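Local coordinates for protein pumilio homolog 23 (Arabidopsis thaliana, PDB 5WZJ) that binds a specific sequence of 18S rRNA through its pumilio repeats and probably regulates translation and mRNA stability, at residues Arg154-Cys159 with Leu233-Arg238; Met204-Leu209 with Arg238-Gln243. One frame throughout, in Å; residues are numbered along the deposited sequence.

In the fold
Both contacts lie in the superhelix of pumilio repeats and share helix 227-239. Contact 1 sets this helix beside helix 146-160 and includes Gln-234, which reads A8 of chain B. Contact 2 takes a later part of the same helix, with the turn that follows, against helix 202-213. Its nearest atom is about 5 Å from the bound RNA. The contact centres are about 7 Å apart, and Arg-238 belongs to both. The two contacts pack against each other. CB of Ala-236 lies 3.6 Å from CD1 of Leu-209, and CD2 of Leu-155 lies 3.7 Å from CD2 of Leu-208. CD1 of Leu-239 packs on the backbone of Leu-156, 3.4 Å from its O.

Contact 1 of 2, residues Arg154-Cys159 with Leu233-Arg238; sequences RLLCLC and LQTALR. With nucleotides of chain B.
Leu-156 and Cys-157 meet Thr-235 and Ala-236 by van der Waals packing. CD1 of Leu-156 lies 4.1 Å from CB of Ala-236. SG of Cys-157 touches the methyl CG2 of Thr-235 at 4.0 Å. That methyl stands anti to the backbone N of Thr-235 and faces helix 146-160. The other branch, OG1, lies beside the backbone N and bonds to the carbonyl O of Leu-169. The four residues are buried, but the contact is small, with 158 Å² buried in total.

The helix segments run almost parallel, 12° apart, with a closest approach of 9.5 Å between their axes. They belong to Pumilio 3 and Pumilio 4. Such side-by-side stacking of helices from successive repeats builds the right-handed superhelix that binds RNA.

Gln-234 makes polar contacts with the RNA. Its extended side chain presents its amide to the base of A8 of chain B. N6 of A8 donates to OE1 of Gln-234 at 3.0 Å and 176°. NE2 of Gln-234 donates to N1 of A8 at 3.0 Å and 171°. This nearly straight pair reads an adenine donor and acceptor together. NE2 also bonds to OG of Ser-230, which helps fix the amide rotation.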
loop_
_atom_site.group_PDB
_atom_site.type_symbol
_atom_site.label_atom_id
_atom_site.label_comp_id
_atom_site.label_asym_id
_atom_site.label_seq_id
_atom_site.Cartn_x
_atom_site.Cartn_y
_atom_site.Cartn_z
ATOM N N ARG A 154 -11.702 5.209 11.943
ATOM C CA ARG A 154 -10.860 5.227 13.138
ATOM C C ARG A 154 -11.480 4.391 14.249
ATOM O O ARG A 154 -10.786 3.597 14.900
ATOM C CB ARG A 154 -10.615 6.666 13.611
ATOM C CG ARG A 154 -9.681 6.752 14.840
ATOM C CD ARG A 154 -9.227 8.198 15.133
ATOM N NE ARG A 154 -8.568 8.820 13.989
ATOM C CZ ARG A 154 -7.298 8.605 13.653
ATOM N NH1 ARG A 154 -6.553 7.778 14.371
ATOM N NH2 ARG A 154 -6.778 9.196 12.589
ATOM N N LEU A 155 -12.797 4.514 14.443
ATOM C CA LEU A 155 -13.475 3.745 15.491
ATOM C C LEU A 155 -13.379 2.241 15.247
ATOM O O LEU A 155 -13.154 1.472 16.187
ATOM C CB LEU A 155 -14.938 4.165 15.578
ATOM C CG LEU A 155 -15.790 3.370 16.555
ATOM C CD1 LEU A 155 -15.271 3.557 17.991
ATOM C CD2 LEU A 155 -17.249 3.803 16.427
ATOM N N LEU A 156 -13.598 1.801 14.000
ATOM C CA LEU A 156 -13.410 0.395 13.660
ATOM C C LEU A 156 -11.997 -0.059 14.002
ATOM O O LEU A 156 -11.805 -1.126 14.592
ATOM C CB LEU A 156 -13.697 0.166 12.169
ATOM C CG LEU A 156 -15.168 0.246 11.735
ATOM C CD1 LEU A 156 -15.262 0.530 10.236
ATOM C CD2 LEU A 156 -15.903 -1.042 12.079
ATOM N N CYS A 157 -10.990 0.739 13.623
ATOM C CA CYS A 157 -9.602 0.381 13.914
ATOM C C CYS A 157 -9.372 0.253 15.415
ATOM O O CYS A 157 -8.716 -0.690 15.873
ATOM C CB CYS A 157 -8.641 1.418 13.316
ATOM S SG CYS A 157 -8.463 1.352 11.521
ATOM N N LEU A 158 -9.911 1.189 16.194
ATOM C CA LEU A 158 -9.754 1.127 17.642
ATOM C C LEU A 158 -10.387 -0.141 18.221
ATOM O O LEU A 158 -9.811 -0.774 19.113
ATOM C CB LEU A 158 -10.366 2.374 18.279
ATOM C CG LEU A 158 -10.232 2.501 19.794
ATOM C CD1 LEU A 158 -8.790 2.287 20.196
ATOM C CD2 LEU A 158 -10.734 3.867 20.271
ATOM N N CYS A 159 -11.579 -0.521 17.738
ATOM C CA CYS A 159 -12.222 -1.741 18.229
ATOM C C CYS A 159 -11.395 -2.981 17.909
ATOM O O CYS A 159 -11.420 -3.961 18.662
ATOM C CB CYS A 159 -13.628 -1.892 17.634
ATOM S SG CYS A 159 -14.846 -0.678 18.214
ATOM N N LEU A 233 -16.590 0.345 4.656
ATOM C CA LEU A 233 -16.655 -1.108 4.532
ATOM C C LEU A 233 -15.302 -1.709 4.149
ATOM O O LEU A 233 -14.988 -2.829 4.566
ATOM C CB LEU A 233 -17.724 -1.503 3.515
ATOM C CG LEU A 233 -19.175 -1.195 3.925
ATOM C CD1 LEU A 233 -20.132 -1.589 2.818
ATOM C CD2 LEU A 233 -19.538 -1.913 5.189
ATOM N N GLN A 234 -14.495 -0.987 3.362
ATOM C CA GLN A 234 -13.136 -1.444 3.068
ATOM C C GLN A 234 -12.320 -1.587 4.339
ATOM O O GLN A 234 -11.658 -2.610 4.552
ATOM C CB GLN A 234 -12.431 -0.469 2.128
ATOM C CG GLN A 234 -12.987 -0.453 0.700
ATOM C CD GLN A 234 -12.462 0.744 -0.064
ATOM O OE1 GLN A 234 -11.251 1.005 -0.074
ATOM N NE2 GLN A 234 -13.364 1.513 -0.660
ATOM N N THR A 235 -12.336 -0.555 5.185
ATOM C CA THR A 235 -11.602 -0.625 6.446
ATOM C C THR A 235 -12.078 -1.812 7.282
ATOM O O THR A 235 -11.269 -2.608 7.776
ATOM C CB THR A 235 -11.752 0.698 7.202
ATOM O OG1 THR A 235 -11.115 1.728 6.444
ATOM C CG2 THR A 235 -11.122 0.633 8.586
ATOM N N ALA A 236 -13.394 -1.985 7.400
ATOM C CA ALA A 236 -13.904 -3.110 8.183
ATOM C C ALA A 236 -13.401 -4.445 7.634
ATOM O O ALA A 236 -12.976 -5.320 8.400
ATOM C CB ALA A 236 -15.433 -3.085 8.216
ATOM N N LEU A 237 -13.418 -4.620 6.309
ATOM C CA LEU A 237 -12.996 -5.909 5.767
ATOM C C LEU A 237 -11.515 -6.166 6.043
ATOM O O LEU A 237 -11.132 -7.285 6.410
ATOM C CB LEU A 237 -13.285 -5.974 4.271
ATOM C CG LEU A 237 -14.751 -6.100 3.862
ATOM C CD1 LEU A 237 -14.923 -5.700 2.397
ATOM C CD2 LEU A 237 -15.246 -7.533 4.080
ATOM N N ARG A 238 -10.671 -5.139 5.881
ATOM C CA ARG A 238 -9.244 -5.289 6.172
ATOM C C ARG A 238 -9.009 -5.694 7.620
ATOM O O ARG A 238 -8.130 -6.518 7.905
ATOM C CB ARG A 238 -8.490 -3.988 5.877
ATOM C CG ARG A 238 -8.378 -3.635 4.404
ATOM C CD ARG A 238 -7.476 -2.425 4.199
ATOM N NE ARG A 238 -8.026 -1.469 3.238
ATOM C CZ ARG A 238 -7.715 -1.437 1.945
ATOM N NH1 ARG A 238 -6.848 -2.323 1.439
ATOM N NH2 ARG A 238 -8.280 -0.519 1.155
ATOM P P A B 8 -9.274 9.629 -9.676
ATOM O OP1 A B 8 -10.060 10.873 -9.861
ATOM O OP2 A B 8 -7.802 9.688 -9.608
ATOM O "O5'" A B 8 -9.738 8.894 -8.351
ATOM C "C5'" A B 8 -9.352 9.375 -7.085
ATOM C "C4'" A B 8 -10.578 9.597 -6.255
ATOM O "O4'" A B 8 -11.188 8.317 -5.936
ATOM C "C3'" A B 8 -10.353 10.280 -4.916
ATOM O "O3'" A B 8 -10.373 11.698 -5.068
ATOM C "C2'" A B 8 -11.514 9.771 -4.090
ATOM O "O2'" A B 8 -12.667 10.516 -4.463
ATOM C "C1'" A B 8 -11.671 8.334 -4.621
ATOM N N9 A B 8 -10.926 7.299 -3.864
ATOM C C8 A B 8 -9.572 7.148 -3.636
ATOM N N7 A B 8 -9.266 6.068 -2.940
ATOM C C5 A B 8 -10.484 5.446 -2.717
ATOM C C6 A B 8 -10.863 4.254 -2.061
ATOM N N6 A B 8 -10.035 3.405 -1.443
ATOM N N1 A B 8 -12.183 3.951 -2.044
ATOM C C2 A B 8 -13.066 4.763 -2.641
ATOM N N3 A B 8 -12.830 5.903 -3.281
ATOM C C4 A B 8 -11.506 6.184 -3.296
#

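Contact 2 of 2, residues Met204-Leu209 with Arg238-Gln243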
loop_
_atom_site.group_PDB
_atom_site.type_symbol
_atom_site.label_atom_id
_atom_site.label_comp_id
_atom_site.label_asym_id
_atom_site.label_seq_id
_atom_site.Cartn_x
_atom_site.Cartn_y
_atom_site.Cartn_z
ATOM N N MET A 204 -16.989 -5.890 20.450
ATOM C CA MET A 204 -17.439 -4.553 20.075
ATOM C C MET A 204 -17.289 -4.326 18.572
ATOM O O MET A 204 -18.175 -3.745 17.937
ATOM C CB MET A 204 -16.667 -3.499 20.864
ATOM C CG MET A 204 -17.286 -2.103 20.801
ATOM S SD MET A 204 -18.855 -2.004 21.702
ATOM C CE MET A 204 -18.364 -2.694 23.287
ATOM N N LEU A 205 -16.169 -4.769 17.991
ATOM C CA LEU A 205 -15.999 -4.674 16.541
ATOM C C LEU A 205 -17.128 -5.400 15.816
ATOM O O LEU A 205 -17.756 -4.846 14.902
ATOM C CB LEU A 205 -14.640 -5.242 16.132
ATOM C CG LEU A 205 -14.314 -5.238 14.631
ATOM C CD1 LEU A 205 -14.306 -3.809 14.082
ATOM C CD2 LEU A 205 -12.977 -5.905 14.355
ATOM N N THR A 206 -17.424 -6.633 16.243
ATOM C CA THR A 206 -18.497 -7.412 15.620
ATOM C C THR A 206 -19.835 -6.702 15.757
ATOM O O THR A 206 -20.594 -6.586 14.788
ATOM C CB THR A 206 -18.549 -8.812 16.250
ATOM O OG1 THR A 206 -17.310 -9.490 15.983
ATOM C CG2 THR A 206 -19.716 -9.632 15.683
ATOM N N TYR A 207 -20.127 -6.195 16.957
ATOM C CA TYR A 207 -21.388 -5.509 17.208
ATOM C C TYR A 207 -21.515 -4.257 16.350
ATOM O O TYR A 207 -22.563 -4.016 15.741
ATOM C CB TYR A 207 -21.483 -5.159 18.696
ATOM C CG TYR A 207 -22.529 -4.127 19.070
ATOM C CD1 TYR A 207 -23.884 -4.446 19.048
ATOM C CD2 TYR A 207 -22.160 -2.845 19.495
ATOM C CE1 TYR A 207 -24.853 -3.503 19.408
ATOM C CE2 TYR A 207 -23.121 -1.887 19.853
ATOM C CZ TYR A 207 -24.468 -2.233 19.811
ATOM O OH TYR A 207 -25.437 -1.323 20.178
ATOM N N LEU A 208 -20.457 -3.437 16.303
ATOM C CA LEU A 208 -20.505 -2.216 15.502
ATOM C C LEU A 208 -20.705 -2.546 14.027
ATOM O O LEU A 208 -21.606 -2.007 13.374
ATOM C CB LEU A 208 -19.220 -1.399 15.707
ATOM C CG LEU A 208 -19.021 -0.236 14.731
ATOM C CD1 LEU A 208 -20.175 0.793 14.847
ATOM C CD2 LEU A 208 -17.657 0.425 14.990
ATOM N N LEU A 209 -19.885 -3.459 13.498
ATOM C CA LEU A 209 -19.959 -3.794 12.079
ATOM C C LEU A 209 -21.307 -4.412 11.718
ATOM O O LEU A 209 -21.880 -4.083 10.676
ATOM C CB LEU A 209 -18.806 -4.733 11.688
ATOM C CG LEU A 209 -18.752 -5.177 10.214
ATOM C CD1 LEU A 209 -18.770 -3.972 9.291
ATOM C CD2 LEU A 209 -17.523 -6.071 9.913
ATOM N N ARG A 238 -10.671 -5.139 5.881
ATOM C CA ARG A 238 -9.244 -5.289 6.172
ATOM C C ARG A 238 -9.009 -5.694 7.620
ATOM O O ARG A 238 -8.130 -6.518 7.905
ATOM C CB ARG A 238 -8.490 -3.988 5.877
ATOM C CG ARG A 238 -8.378 -3.635 4.404
ATOM C CD ARG A 238 -7.476 -2.425 4.199
ATOM N NE ARG A 238 -8.026 -1.469 3.238
ATOM C CZ ARG A 238 -7.715 -1.437 1.945
ATOM N NH1 ARG A 238 -6.848 -2.323 1.439
ATOM N NH2 ARG A 238 -8.280 -0.519 1.155
ATOM N N LEU A 239 -9.779 -5.120 8.550
ATOM C CA LEU A 239 -9.639 -5.479 9.958
ATOM C C LEU A 239 -10.058 -6.926 10.231
ATOM O O LEU A 239 -9.662 -7.493 11.250
ATOM C CB LEU A 239 -10.466 -4.517 10.826
ATOM C CG LEU A 239 -10.043 -3.034 10.756
ATOM C CD1 LEU A 239 -11.060 -2.135 11.442
ATOM C CD2 LEU A 239 -8.664 -2.816 11.367
ATOM N N MET A 240 -10.854 -7.534 9.350
ATOM C CA MET A 240 -11.345 -8.894 9.538
ATOM C C MET A 240 -10.498 -9.933 8.813
ATOM O O MET A 240 -10.915 -11.097 8.710
ATOM C CB MET A 240 -12.803 -8.993 9.076
ATOM C CG MET A 240 -13.795 -8.292 10.000
ATOM S SD MET A 240 -13.884 -9.121 11.611
ATOM C CE MET A 240 -15.188 -8.162 12.417
ATOM N N LEU A 241 -9.337 -9.534 8.289
ATOM C CA LEU A 241 -8.439 -10.460 7.613
ATOM C C LEU A 241 -8.219 -11.706 8.474
ATOM O O LEU A 241 -8.012 -11.609 9.687
ATOM C CB LEU A 241 -7.107 -9.752 7.314
ATOM C CG LEU A 241 -5.999 -10.543 6.601
ATOM C CD1 LEU A 241 -6.304 -10.735 5.134
ATOM C CD2 LEU A 241 -4.642 -9.878 6.767
ATOM N N LYS A 242 -8.334 -12.879 7.848
ATOM C CA LYS A 242 -8.157 -14.194 8.468
ATOM C C LYS A 242 -9.238 -14.558 9.492
ATOM O O LYS A 242 -9.153 -15.638 10.095
ATOM C CB LYS A 242 -6.778 -14.339 9.134
ATOM C CG LYS A 242 -5.607 -14.274 8.158
ATOM C CD LYS A 242 -4.291 -14.154 8.917
ATOM C CE LYS A 242 -3.105 -14.082 7.977
ATOM N NZ LYS A 242 -2.946 -15.351 7.214
ATOM N N GLN A 243 -10.249 -13.711 9.711
ATOM C CA GLN A 243 -11.372 -14.083 10.580
ATOM C C GLN A 243 -12.468 -14.720 9.724
ATOM O O GLN A 243 -13.512 -14.130 9.445
ATOM C CB GLN A 243 -11.889 -12.864 11.335
ATOM C CG GLN A 243 -10.792 -12.040 12.000
ATOM C CD GLN A 243 -9.950 -12.877 12.951
ATOM O OE1 GLN A 243 -10.479 -13.569 13.815
ATOM N NE2 GLN A 243 -8.641 -12.833 12.775
#
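Leu-205 and Met-240 touch across backbones that stay well apart. The nearest CA atoms, those of Leu-205 and Leu-239, are 9.2 Å from each other. The segment 204-209 is helical throughout, and the N-H groups of Leu-208 and Leu-209 bond to the carbonyls of Met-204 and Leu-205. The partner segment begins on helix 227-239. It then forms a type II beta turn from Met-240 to Gln-243, closed by the bond from N of Gln-243 to O of Met-240 at 2.9 Å. Lys-242 takes a positive phi of 68° in this turn. Gln-243 is the N-cap residue of the next helix.

Met-240 bridges much of the gap between the backbones. Its chain bends at chi2 (-67°), and its terminal methyl CE reaches the leucines. CE lies 3.7 Å from CD2 of Leu-205 and 4.0 Å from CD2 of Leu-209. Both leucines meet the methionine tip to tip. Each holds CG anti to its own backbone N, with chi1 near 180°, and both extend toward Met-240. The two leucines are one helical turn apart, and the same methyl touches both.

Thr-206 is at the border of the contact. Its OG1 is 4.4 Å from CE of Met-240, but its polar partners are OE1 of Gln-246 and the carbonyl O of Pro-202.

Helix 244-254 adds to the packing. Met-240 lies against Leu-247 and Ile-250, with Gln-246 also beside it, and Leu-209 touches Ile-250 as well. Leu-208 reaches Leu-156 on helix 146-160. The contact thus joins helix 202-213 to the turn between helices 227-239 and 244-254.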